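Local coordinates for amide synthase (Vibrio cholerae, PDB 1L5A), which is a stand-alone nonribosomal peptide synthetase condensation enzyme, an amide synthase of vibriobactin biosynthesis that probably joins an acyl group to an amine, at residues 176-187 / 305-316. Numbering follows the deposited sequence.
Sequences RYWQDKQFWQGY and LYLHGRYRIEQI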
ATOM      1  N   ARG A 176       7.570   2.918   5.881  1.00 40.21           N
ATOM      2  CA  ARG A 176       8.312   2.489   4.683  1.00 40.32           C
ATOM      3  C   ARG A 176       9.686   3.173   4.660  1.00 40.48           C
ATOM      4  O   ARG A 176      10.691   2.564   4.317  1.00 37.87           O
ATOM      5  CB  ARG A 176       7.540   2.854   3.415  1.00 37.92           C
ATOM      6  CG  ARG A 176       7.853   1.990   2.219  1.00 50.29           C
ATOM      7  CD  ARG A 176       7.465   2.689   0.927  1.00 61.70           C
ATOM      8  NE  ARG A 176       7.412   1.792  -0.230  1.00 79.44           N
ATOM      9  CZ  ARG A 176       8.307   0.843  -0.519  1.00 85.12           C
ATOM     10  NH1 ARG A 176       9.362   0.629   0.266  1.00 82.51           N
ATOM     11  NH2 ARG A 176       8.148   0.108  -1.615  1.00 83.94           N
ATOM     12  N   TYR A 177       9.710   4.447   5.030  1.00 37.50           N
ATOM     13  CA  TYR A 177      10.949   5.199   5.095  1.00 40.98           C
ATOM     14  C   TYR A 177      11.936   4.387   5.932  1.00 42.21           C
ATOM     15  O   TYR A 177      13.090   4.180   5.540  1.00 43.08           O
ATOM     16  CB  TYR A 177      10.702   6.547   5.774  1.00 39.02           C
ATOM     17  CG  TYR A 177      11.924   7.411   5.908  1.00 35.58           C
ATOM     18  CD1 TYR A 177      12.450   8.084   4.805  1.00 39.33           C
ATOM     19  CD2 TYR A 177      12.565   7.558   7.139  1.00 37.58           C
ATOM     20  CE1 TYR A 177      13.591   8.888   4.926  1.00 33.71           C
ATOM     21  CE2 TYR A 177      13.705   8.357   7.273  1.00 39.25           C
ATOM     22  CZ  TYR A 177      14.214   9.022   6.157  1.00 38.97           C
ATOM     23  OH  TYR A 177      15.341   9.816   6.272  1.00 40.09           O
ATOM     24  N   TRP A 178      11.478   3.923   7.090  1.00 41.01           N
ATOM     25  CA  TRP A 178      12.355   3.152   7.939  1.00 40.93           C
ATOM     26  C   TRP A 178      12.679   1.760   7.437  1.00 40.09           C
ATOM     27  O   TRP A 178      13.777   1.253   7.676  1.00 35.06           O
ATOM     28  CB  TRP A 178      11.851   3.168   9.373  1.00 40.66           C
ATOM     29  CG  TRP A 178      12.626   4.221  10.079  1.00 47.93           C
ATOM     30  CD1 TRP A 178      13.966   4.174  10.398  1.00 56.06           C
ATOM     31  CD2 TRP A 178      12.197   5.547  10.381  1.00 37.20           C
ATOM     32  NE1 TRP A 178      14.396   5.394  10.866  1.00 50.56           N
ATOM     33  CE2 TRP A 178      13.333   6.257  10.867  1.00 50.15           C
ATOM     34  CE3 TRP A 178      10.979   6.207  10.285  1.00 29.88           C
ATOM     35  CZ2 TRP A 178      13.272   7.594  11.254  1.00 39.91           C
ATOM     36  CZ3 TRP A 178      10.917   7.538  10.669  1.00 44.80           C
ATOM     37  CH2 TRP A 178      12.059   8.217  11.148  1.00 44.47           C
ATOM     38  N   GLN A 179      11.758   1.147   6.709  1.00 38.10           N
ATOM     39  CA  GLN A 179      12.065  -0.154   6.142  1.00 44.36           C
ATOM     40  C   GLN A 179      13.140   0.078   5.083  1.00 44.74           C
ATOM     41  O   GLN A 179      14.049  -0.732   4.920  1.00 46.96           O
ATOM     42  CB  GLN A 179      10.848  -0.765   5.470  1.00 43.38           C
ATOM     43  CG  GLN A 179       9.772  -1.195   6.427  1.00 65.03           C
ATOM     44  CD  GLN A 179       8.437  -1.370   5.734  1.00 72.28           C
ATOM     45  OE1 GLN A 179       8.367  -1.862   4.595  1.00 65.51           O
ATOM     46  NE2 GLN A 179       7.361  -0.972   6.417  1.00 72.59           N
ATOM     47  N   ASP A 180      13.029   1.186   4.360  1.00 41.50           N
ATOM     48  CA  ASP A 180      13.995   1.481   3.317  1.00 40.13           C
ATOM     49  C   ASP A 180      15.384   1.683   3.924  1.00 39.86           C
ATOM     50  O   ASP A 180      16.337   1.024   3.504  1.00 34.53           O
ATOM     51  CB  ASP A 180      13.557   2.705   2.488  1.00 37.54           C
ATOM     52  CG  ASP A 180      12.409   2.381   1.519  1.00 40.53           C
ATOM     53  OD1 ASP A 180      12.208   1.186   1.187  1.00 37.93           O
ATOM     54  OD2 ASP A 180      11.721   3.326   1.073  1.00 34.20           O
ATOM     55  N   LYS A 181      15.503   2.566   4.913  1.00 34.36           N
ATOM     56  CA  LYS A 181      16.795   2.783   5.554  1.00 34.68           C
ATOM     57  C   LYS A 181      17.358   1.432   5.983  1.00 40.56           C
ATOM     58  O   LYS A 181      18.526   1.117   5.740  1.00 44.62           O
ATOM     59  CB  LYS A 181      16.641   3.667   6.781  1.00 34.30           C
ATOM     60  CG  LYS A 181      17.883   3.736   7.633  1.00 28.92           C
ATOM     61  CD  LYS A 181      17.737   4.803   8.688  1.00 32.97           C
ATOM     62  CE  LYS A 181      18.969   4.888   9.556  1.00 35.10           C
ATOM     63  NZ  LYS A 181      18.906   6.102  10.421  1.00 46.68           N
ATOM     64  N   GLN A 182      16.506   0.640   6.624  1.00 44.56           N
ATOM     65  CA  GLN A 182      16.869  -0.691   7.090  1.00 45.87           C
ATOM     66  C   GLN A 182      17.517  -1.483   5.951  1.00 42.74           C
ATOM     67  O   GLN A 182      18.629  -1.993   6.081  1.00 40.57           O
ATOM     68  CB  GLN A 182      15.611  -1.422   7.572  1.00 55.04           C
ATOM     69  CG  GLN A 182      15.867  -2.769   8.217  1.00 70.35           C
ATOM     70  CD  GLN A 182      16.539  -2.639   9.575  1.00 79.20           C
ATOM     71  OE1 GLN A 182      17.451  -1.823   9.758  1.00 80.89           O
ATOM     72  NE2 GLN A 182      16.097  -3.452  10.536  1.00 79.41           N
ATOM     73  N   PHE A 183      16.819  -1.544   4.823  1.00 36.87           N
ATOM     74  CA  PHE A 183      17.285  -2.283   3.669  1.00 35.80           C
ATOM     75  C   PHE A 183      18.630  -1.847   3.080  1.00 41.50           C
ATOM     76  O   PHE A 183      19.474  -2.703   2.780  1.00 40.07           O
ATOM     77  CB  PHE A 183      16.214  -2.258   2.577  1.00 35.17           C
ATOM     78  CG  PHE A 183      16.698  -2.750   1.239  1.00 38.53           C
ATOM     79  CD1 PHE A 183      16.605  -4.086   0.901  1.00 31.63           C
ATOM     80  CD2 PHE A 183      17.291  -1.864   0.330  1.00 39.18           C
ATOM     81  CE1 PHE A 183      17.093  -4.548  -0.321  1.00 34.13           C
ATOM     82  CE2 PHE A 183      17.783  -2.309  -0.887  1.00 38.17           C
ATOM     83  CZ  PHE A 183      17.686  -3.659  -1.216  1.00 41.20           C
ATOM     84  N   TRP A 184      18.836  -0.543   2.892  1.00 36.40           N
ATOM     85  CA  TRP A 184      20.101  -0.101   2.313  1.00 39.78           C
ATOM     86  C   TRP A 184      21.203  -0.363   3.310  1.00 40.23           C
ATOM     87  O   TRP A 184      22.304  -0.749   2.931  1.00 39.26           O
ATOM     88  CB  TRP A 184      20.077   1.388   1.911  1.00 33.89           C
ATOM     89  CG  TRP A 184      19.188   1.637   0.749  1.00 35.70           C
ATOM     90  CD1 TRP A 184      17.915   2.131   0.792  1.00 30.10           C
ATOM     91  CD2 TRP A 184      19.413   1.229  -0.613  1.00 32.87           C
ATOM     92  NE1 TRP A 184      17.329   2.037  -0.449  1.00 31.19           N
ATOM     93  CE2 TRP A 184      18.222   1.491  -1.330  1.00 26.09           C
ATOM     94  CE3 TRP A 184      20.500   0.659  -1.291  1.00 29.04           C
ATOM     95  CZ2 TRP A 184      18.084   1.205  -2.690  1.00 28.91           C
ATOM     96  CZ3 TRP A 184      20.366   0.369  -2.653  1.00 28.43           C
ATOM     97  CH2 TRP A 184      19.164   0.646  -3.336  1.00 33.21           C
ATOM     98  N   GLN A 185      20.896  -0.177   4.586  1.00 37.56           N
ATOM     99  CA  GLN A 185      21.877  -0.422   5.639  1.00 43.94           C
ATOM    100  C   GLN A 185      22.407  -1.872   5.580  1.00 45.86           C
ATOM    101  O   GLN A 185      23.609  -2.126   5.664  1.00 43.18           O
ATOM    102  CB  GLN A 185      21.226  -0.175   6.982  1.00 43.88           C
ATOM    103  CG  GLN A 185      22.175  -0.025   8.134  1.00 52.58           C
ATOM    104  CD  GLN A 185      21.418   0.231   9.425  1.00 65.54           C
ATOM    105  OE1 GLN A 185      20.801  -0.682   9.989  1.00 68.62           O
ATOM    106  NE2 GLN A 185      21.432   1.487   9.885  1.00 64.04           N
ATOM    107  N   GLY A 186      21.499  -2.824   5.421  1.00 42.31           N
ATOM    108  CA  GLY A 186      21.925  -4.201   5.375  1.00 37.93           C
ATOM    109  C   GLY A 186      22.599  -4.561   4.081  1.00 40.66           C
ATOM    110  O   GLY A 186      23.535  -5.355   4.072  1.00 44.95           O
ATOM    111  N   TYR A 187      22.117  -3.977   2.988  1.00 39.93           N
ATOM    112  CA  TYR A 187      22.649  -4.228   1.651  1.00 33.82           C
ATOM    113  C   TYR A 187      24.129  -3.887   1.574  1.00 39.95           C
ATOM    114  O   TYR A 187      24.930  -4.661   1.038  1.00 37.09           O
ATOM    115  CB  TYR A 187      21.898  -3.379   0.631  1.00 35.35           C
ATOM    116  CG  TYR A 187      22.135  -3.779  -0.810  1.00 32.02           C
ATOM    117  CD1 TYR A 187      21.949  -5.095  -1.218  1.00 26.45           C
ATOM    118  CD2 TYR A 187      22.464  -2.828  -1.780  1.00 27.15           C
ATOM    119  CE1 TYR A 187      22.070  -5.466  -2.551  1.00 31.97           C
ATOM    120  CE2 TYR A 187      22.594  -3.193  -3.134  1.00 31.92           C
ATOM    121  CZ  TYR A 187      22.388  -4.515  -3.504  1.00 36.29           C
ATOM    122  OH  TYR A 187      22.480  -4.903  -4.826  1.00 48.90           O
ATOM    123  N   LEU A 305      15.998  -2.958  -5.766  1.00 40.56           N
ATOM    124  CA  LEU A 305      16.503  -1.590  -5.665  1.00 40.81           C
ATOM    125  C   LEU A 305      15.345  -0.599  -5.856  1.00 36.28           C
ATOM    126  O   LEU A 305      15.201   0.366  -5.112  1.00 26.57           O
ATOM    127  CB  LEU A 305      17.591  -1.325  -6.713  1.00 39.26           C
ATOM    128  CG  LEU A 305      18.909  -2.104  -6.654  1.00 46.44           C
ATOM    129  CD1 LEU A 305      19.794  -1.603  -7.771  1.00 46.00           C
ATOM    130  CD2 LEU A 305      19.629  -1.919  -5.308  1.00 43.11           C
ATOM    131  N   TYR A 306      14.518  -0.845  -6.858  1.00 32.11           N
ATOM    132  CA  TYR A 306      13.379   0.034  -7.115  1.00 38.59           C
ATOM    133  C   TYR A 306      12.407   0.100  -5.925  1.00 35.93           C
ATOM    134  O   TYR A 306      11.904   1.170  -5.599  1.00 32.17           O
ATOM    135  CB  TYR A 306      12.627  -0.440  -8.362  1.00 38.03           C
ATOM    136  CG  TYR A 306      13.473  -0.494  -9.609  1.00 37.13           C
ATOM    137  CD1 TYR A 306      13.097  -1.301 -10.688  1.00 37.27           C
ATOM    138  CD2 TYR A 306      14.608   0.316  -9.750  1.00 36.11           C
ATOM    139  CE1 TYR A 306      13.821  -1.298 -11.884  1.00 31.20           C
ATOM    140  CE2 TYR A 306      15.342   0.331 -10.948  1.00 36.92           C
ATOM    141  CZ  TYR A 306      14.940  -0.476 -12.008  1.00 36.39           C
ATOM    142  OH  TYR A 306      15.633  -0.459 -13.192  1.00 34.42           O
ATOM    143  N   LEU A 307      12.146  -1.038  -5.284  1.00 34.38           N
ATOM    144  CA  LEU A 307      11.228  -1.066  -4.146  1.00 35.76           C
ATOM    145  C   LEU A 307      11.688  -0.219  -2.955  1.00 35.30           C
ATOM    146  O   LEU A 307      10.861   0.316  -2.213  1.00 35.67           O
ATOM    147  CB  LEU A 307      10.981  -2.516  -3.702  1.00 35.48           C
ATOM    148  CG  LEU A 307      10.196  -3.336  -4.739  1.00 40.13           C
ATOM    149  CD1 LEU A 307      10.407  -4.818  -4.512  1.00 33.02           C
ATOM    150  CD2 LEU A 307       8.712  -2.977  -4.673  1.00 33.34           C
ATOM    151  N   HIS A 308      12.996  -0.086  -2.768  1.00 30.58           N
ATOM    152  CA  HIS A 308      13.502   0.719  -1.661  1.00 29.75           C
ATOM    153  C   HIS A 308      14.111   1.992  -2.241  1.00 34.47           C
ATOM    154  O   HIS A 308      14.712   2.799  -1.517  1.00 32.62           O
ATOM    155  CB  HIS A 308      14.550  -0.069  -0.861  1.00 37.98           C
ATOM    156  CG  HIS A 308      14.048  -1.384  -0.341  1.00 42.47           C
ATOM    157  ND1 HIS A 308      14.066  -2.541  -1.094  1.00 41.55           N
ATOM    158  CD2 HIS A 308      13.448  -1.709   0.830  1.00 41.95           C
ATOM    159  CE1 HIS A 308      13.498  -3.519  -0.414  1.00 37.29           C
ATOM    160  NE2 HIS A 308      13.113  -3.042   0.758  1.00 43.07           N
ATOM    161  N   GLY A 309      13.895   2.173  -3.550  1.00 28.13           N
ATOM    162  CA  GLY A 309      14.424   3.302  -4.295  1.00 27.29           C
ATOM    163  C   GLY A 309      14.067   4.747  -3.974  1.00 31.80           C
ATOM    164  O   GLY A 309      14.753   5.661  -4.429  1.00 34.51           O
ATOM    165  N   ARG A 310      13.019   4.972  -3.198  1.00 31.66           N
ATOM    166  CA  ARG A 310      12.596   6.322  -2.874  1.00 28.56           C
ATOM    167  C   ARG A 310      13.452   6.898  -1.761  1.00 36.73           C
ATOM    168  O   ARG A 310      13.368   8.105  -1.454  1.00 35.84           O
ATOM    169  CB  ARG A 310      11.113   6.312  -2.472  1.00 30.85           C
ATOM    170  CG  ARG A 310      10.506   7.668  -2.234  1.00 29.71           C
ATOM    171  CD  ARG A 310       8.994   7.624  -2.270  1.00 29.37           C
ATOM    172  NE  ARG A 310       8.431   8.973  -2.343  1.00 27.76           N
ATOM    173  CZ  ARG A 310       7.219   9.254  -2.813  1.00 27.97           C
ATOM    174  NH1 ARG A 310       6.430   8.282  -3.258  1.00 27.91           N
ATOM    175  NH2 ARG A 310       6.793  10.505  -2.843  1.00 26.89           N
ATOM    176  N   TYR A 311      14.273   6.041  -1.146  1.00 36.10           N
ATOM    177  CA  TYR A 311      15.166   6.494  -0.066  1.00 30.60           C
ATOM    178  C   TYR A 311      16.345   7.168  -0.786  1.00 27.26           C
ATOM    179  O   TYR A 311      17.036   6.565  -1.606  1.00 25.50           O
ATOM    180  CB  TYR A 311      15.634   5.293   0.785  1.00 33.30           C
ATOM    181  CG  TYR A 311      16.146   5.648   2.176  1.00 27.06           C
ATOM    182  CD1 TYR A 311      15.270   6.024   3.196  1.00 23.82           C
ATOM    183  CD2 TYR A 311      17.513   5.628   2.459  1.00 28.41           C
ATOM    184  CE1 TYR A 311      15.743   6.371   4.464  1.00 26.16           C
ATOM    185  CE2 TYR A 311      17.998   5.970   3.709  1.00 31.36           C
ATOM    186  CZ  TYR A 311      17.117   6.343   4.712  1.00 39.31           C
ATOM    187  OH  TYR A 311      17.627   6.704   5.943  1.00 44.31           O
ATOM    188  N   ARG A 312      16.537   8.445  -0.512  1.00 31.84           N
ATOM    189  CA  ARG A 312      17.600   9.213  -1.152  1.00 33.41           C
ATOM    190  C   ARG A 312      19.030   8.733  -0.881  1.00 33.92           C
ATOM    191  O   ARG A 312      19.430   8.491   0.267  1.00 27.26           O
ATOM    192  CB  ARG A 312      17.457  10.682  -0.747  1.00 34.99           C
ATOM    193  CG  ARG A 312      16.292  11.398  -1.428  1.00 23.81           C
ATOM    194  CD  ARG A 312      16.831  12.137  -2.616  1.00 33.85           C
ATOM    195  NE  ARG A 312      16.337  11.652  -3.894  1.00 32.70           N
ATOM    196  CZ  ARG A 312      17.076  11.619  -4.997  1.00 35.95           C
ATOM    197  NH1 ARG A 312      18.334  12.033  -4.968  1.00 24.07           N
ATOM    198  NH2 ARG A 312      16.556  11.179  -6.127  1.00 35.28           N
ATOM    199  N   ILE A 313      19.800   8.608  -1.957  1.00 33.77           N
ATOM    200  CA  ILE A 313      21.182   8.180  -1.846  1.00 32.54           C
ATOM    201  C   ILE A 313      21.952   9.185  -0.986  1.00 32.46           C
ATOM    202  O   ILE A 313      22.889   8.819  -0.280  1.00 35.61           O
ATOM    203  CB  ILE A 313      21.844   8.063  -3.246  1.00 36.34           C
ATOM    204  CG1 ILE A 313      23.246   7.460  -3.115  1.00 30.10           C
ATOM    205  CG2 ILE A 313      21.916   9.437  -3.917  1.00 34.91           C
ATOM    206  CD1 ILE A 313      23.262   5.972  -2.842  1.00 28.62           C
ATOM    207  N   GLU A 314      21.558  10.454  -1.036  1.00 27.94           N
ATOM    208  CA  GLU A 314      22.232  11.465  -0.232  1.00 28.21           C
ATOM    209  C   GLU A 314      22.040  11.088   1.214  1.00 33.31           C
ATOM    210  O   GLU A 314      22.943  11.257   2.039  1.00 38.78           O
ATOM    211  CB  GLU A 314      21.643  12.865  -0.467  1.00 26.23           C
ATOM    212  CG  GLU A 314      21.861  13.443  -1.868  1.00 26.41           C
ATOM    213  CD  GLU A 314      20.889  12.896  -2.904  1.00 33.83           C
ATOM    214  OE1 GLU A 314      19.917  12.220  -2.499  1.00 37.38           O
ATOM    215  OE2 GLU A 314      21.084  13.162  -4.117  1.00 33.50           O
ATOM    216  N   GLN A 315      20.845  10.574   1.512  1.00 39.54           N
ATOM    217  CA  GLN A 315      20.491  10.156   2.867  1.00 34.09           C
ATOM    218  C   GLN A 315      21.345   8.945   3.223  1.00 30.95           C
ATOM    219  O   GLN A 315      21.890   8.868   4.319  1.00 29.24           O
ATOM    220  CB  GLN A 315      19.000   9.794   2.956  1.00 28.15           C
ATOM    221  CG  GLN A 315      18.551   9.421   4.368  1.00 21.43           C
ATOM    222  CD  GLN A 315      18.768  10.571   5.312  1.00 36.88           C
ATOM    223  OE1 GLN A 315      18.245  11.667   5.097  1.00 40.75           O
ATOM    224  NE2 GLN A 315      19.554  10.344   6.357  1.00 34.30           N
ATOM    225  N   ILE A 316      21.450   8.002   2.290  1.00 25.11           N
ATOM    226  CA  ILE A 316      22.276   6.826   2.507  1.00 29.80           C
ATOM    227  C   ILE A 316      23.696   7.322   2.834  1.00 32.20           C
ATOM    228  O   ILE A 316      24.289   6.881   3.810  1.00 35.02           O
ATOM    229  CB  ILE A 316      22.332   5.906   1.258  1.00 28.34           C
ATOM    230  CG1 ILE A 316      20.948   5.329   0.960  1.00 24.26           C
ATOM    231  CG2 ILE A 316      23.310   4.776   1.495  1.00 30.38           C
ATOM    232  CD1 ILE A 316      20.939   4.300  -0.168  1.00 20.68           C
TER
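W184 is inserted between F183, L305, H308, Y311 and I316, where helix 175-189 of this condensation domain packs on the type I beta turn H308-Y311. That turn lies in the link between helices 291-307 and 313-319. W184 CB lies 3.7 Å from I316 CD1. CG is closer to the same methyl, which sits over one face of the five-membered ring in a CH-pi contact. CD2 and CE3 also touch this methyl. F183 CE2 lies over the opposite indole face. CD1 faces Y311 CD2 at 3.9 Å; the two ring planes are nearly parallel but barely overlap. NE1 donates to H308 O at 2.9 Å, almost straight at 167°. The oxygen lies in the indole plane, but NE1 stands above the carbonyl plane. Y311 N reaches H308 O from the other face, so two donors grip it. CZ2 lies near L305 O and H308 O. At the far rim, CZ3 and CH2 meet L305 CD2.

The F183 and H308 rings form an offset stack, centroids 3.6 Å apart and planes at 5°. F183 CG is anti to the backbone N (chi1 168°), which lays the ring on the imidazole. H308 ND1 is hydrogen-bonded to S304 O, which helps fix the imidazole's rotation. D180 OD1 lies beside H308 CD2 and forms a salt bridge with R176 NH1; D180 OD2 is hydrogen-bonded to Y171 OH.

Y311 completes an aromatic cluster with Y177 and W184. K181 CA lies over one face of the Y311 ring, and Y311 OH is hydrogen-bonded to D319 OD2. Y311 CE1 sits over a face of the Y177 ring, 3.3 Å from Y177 CE1.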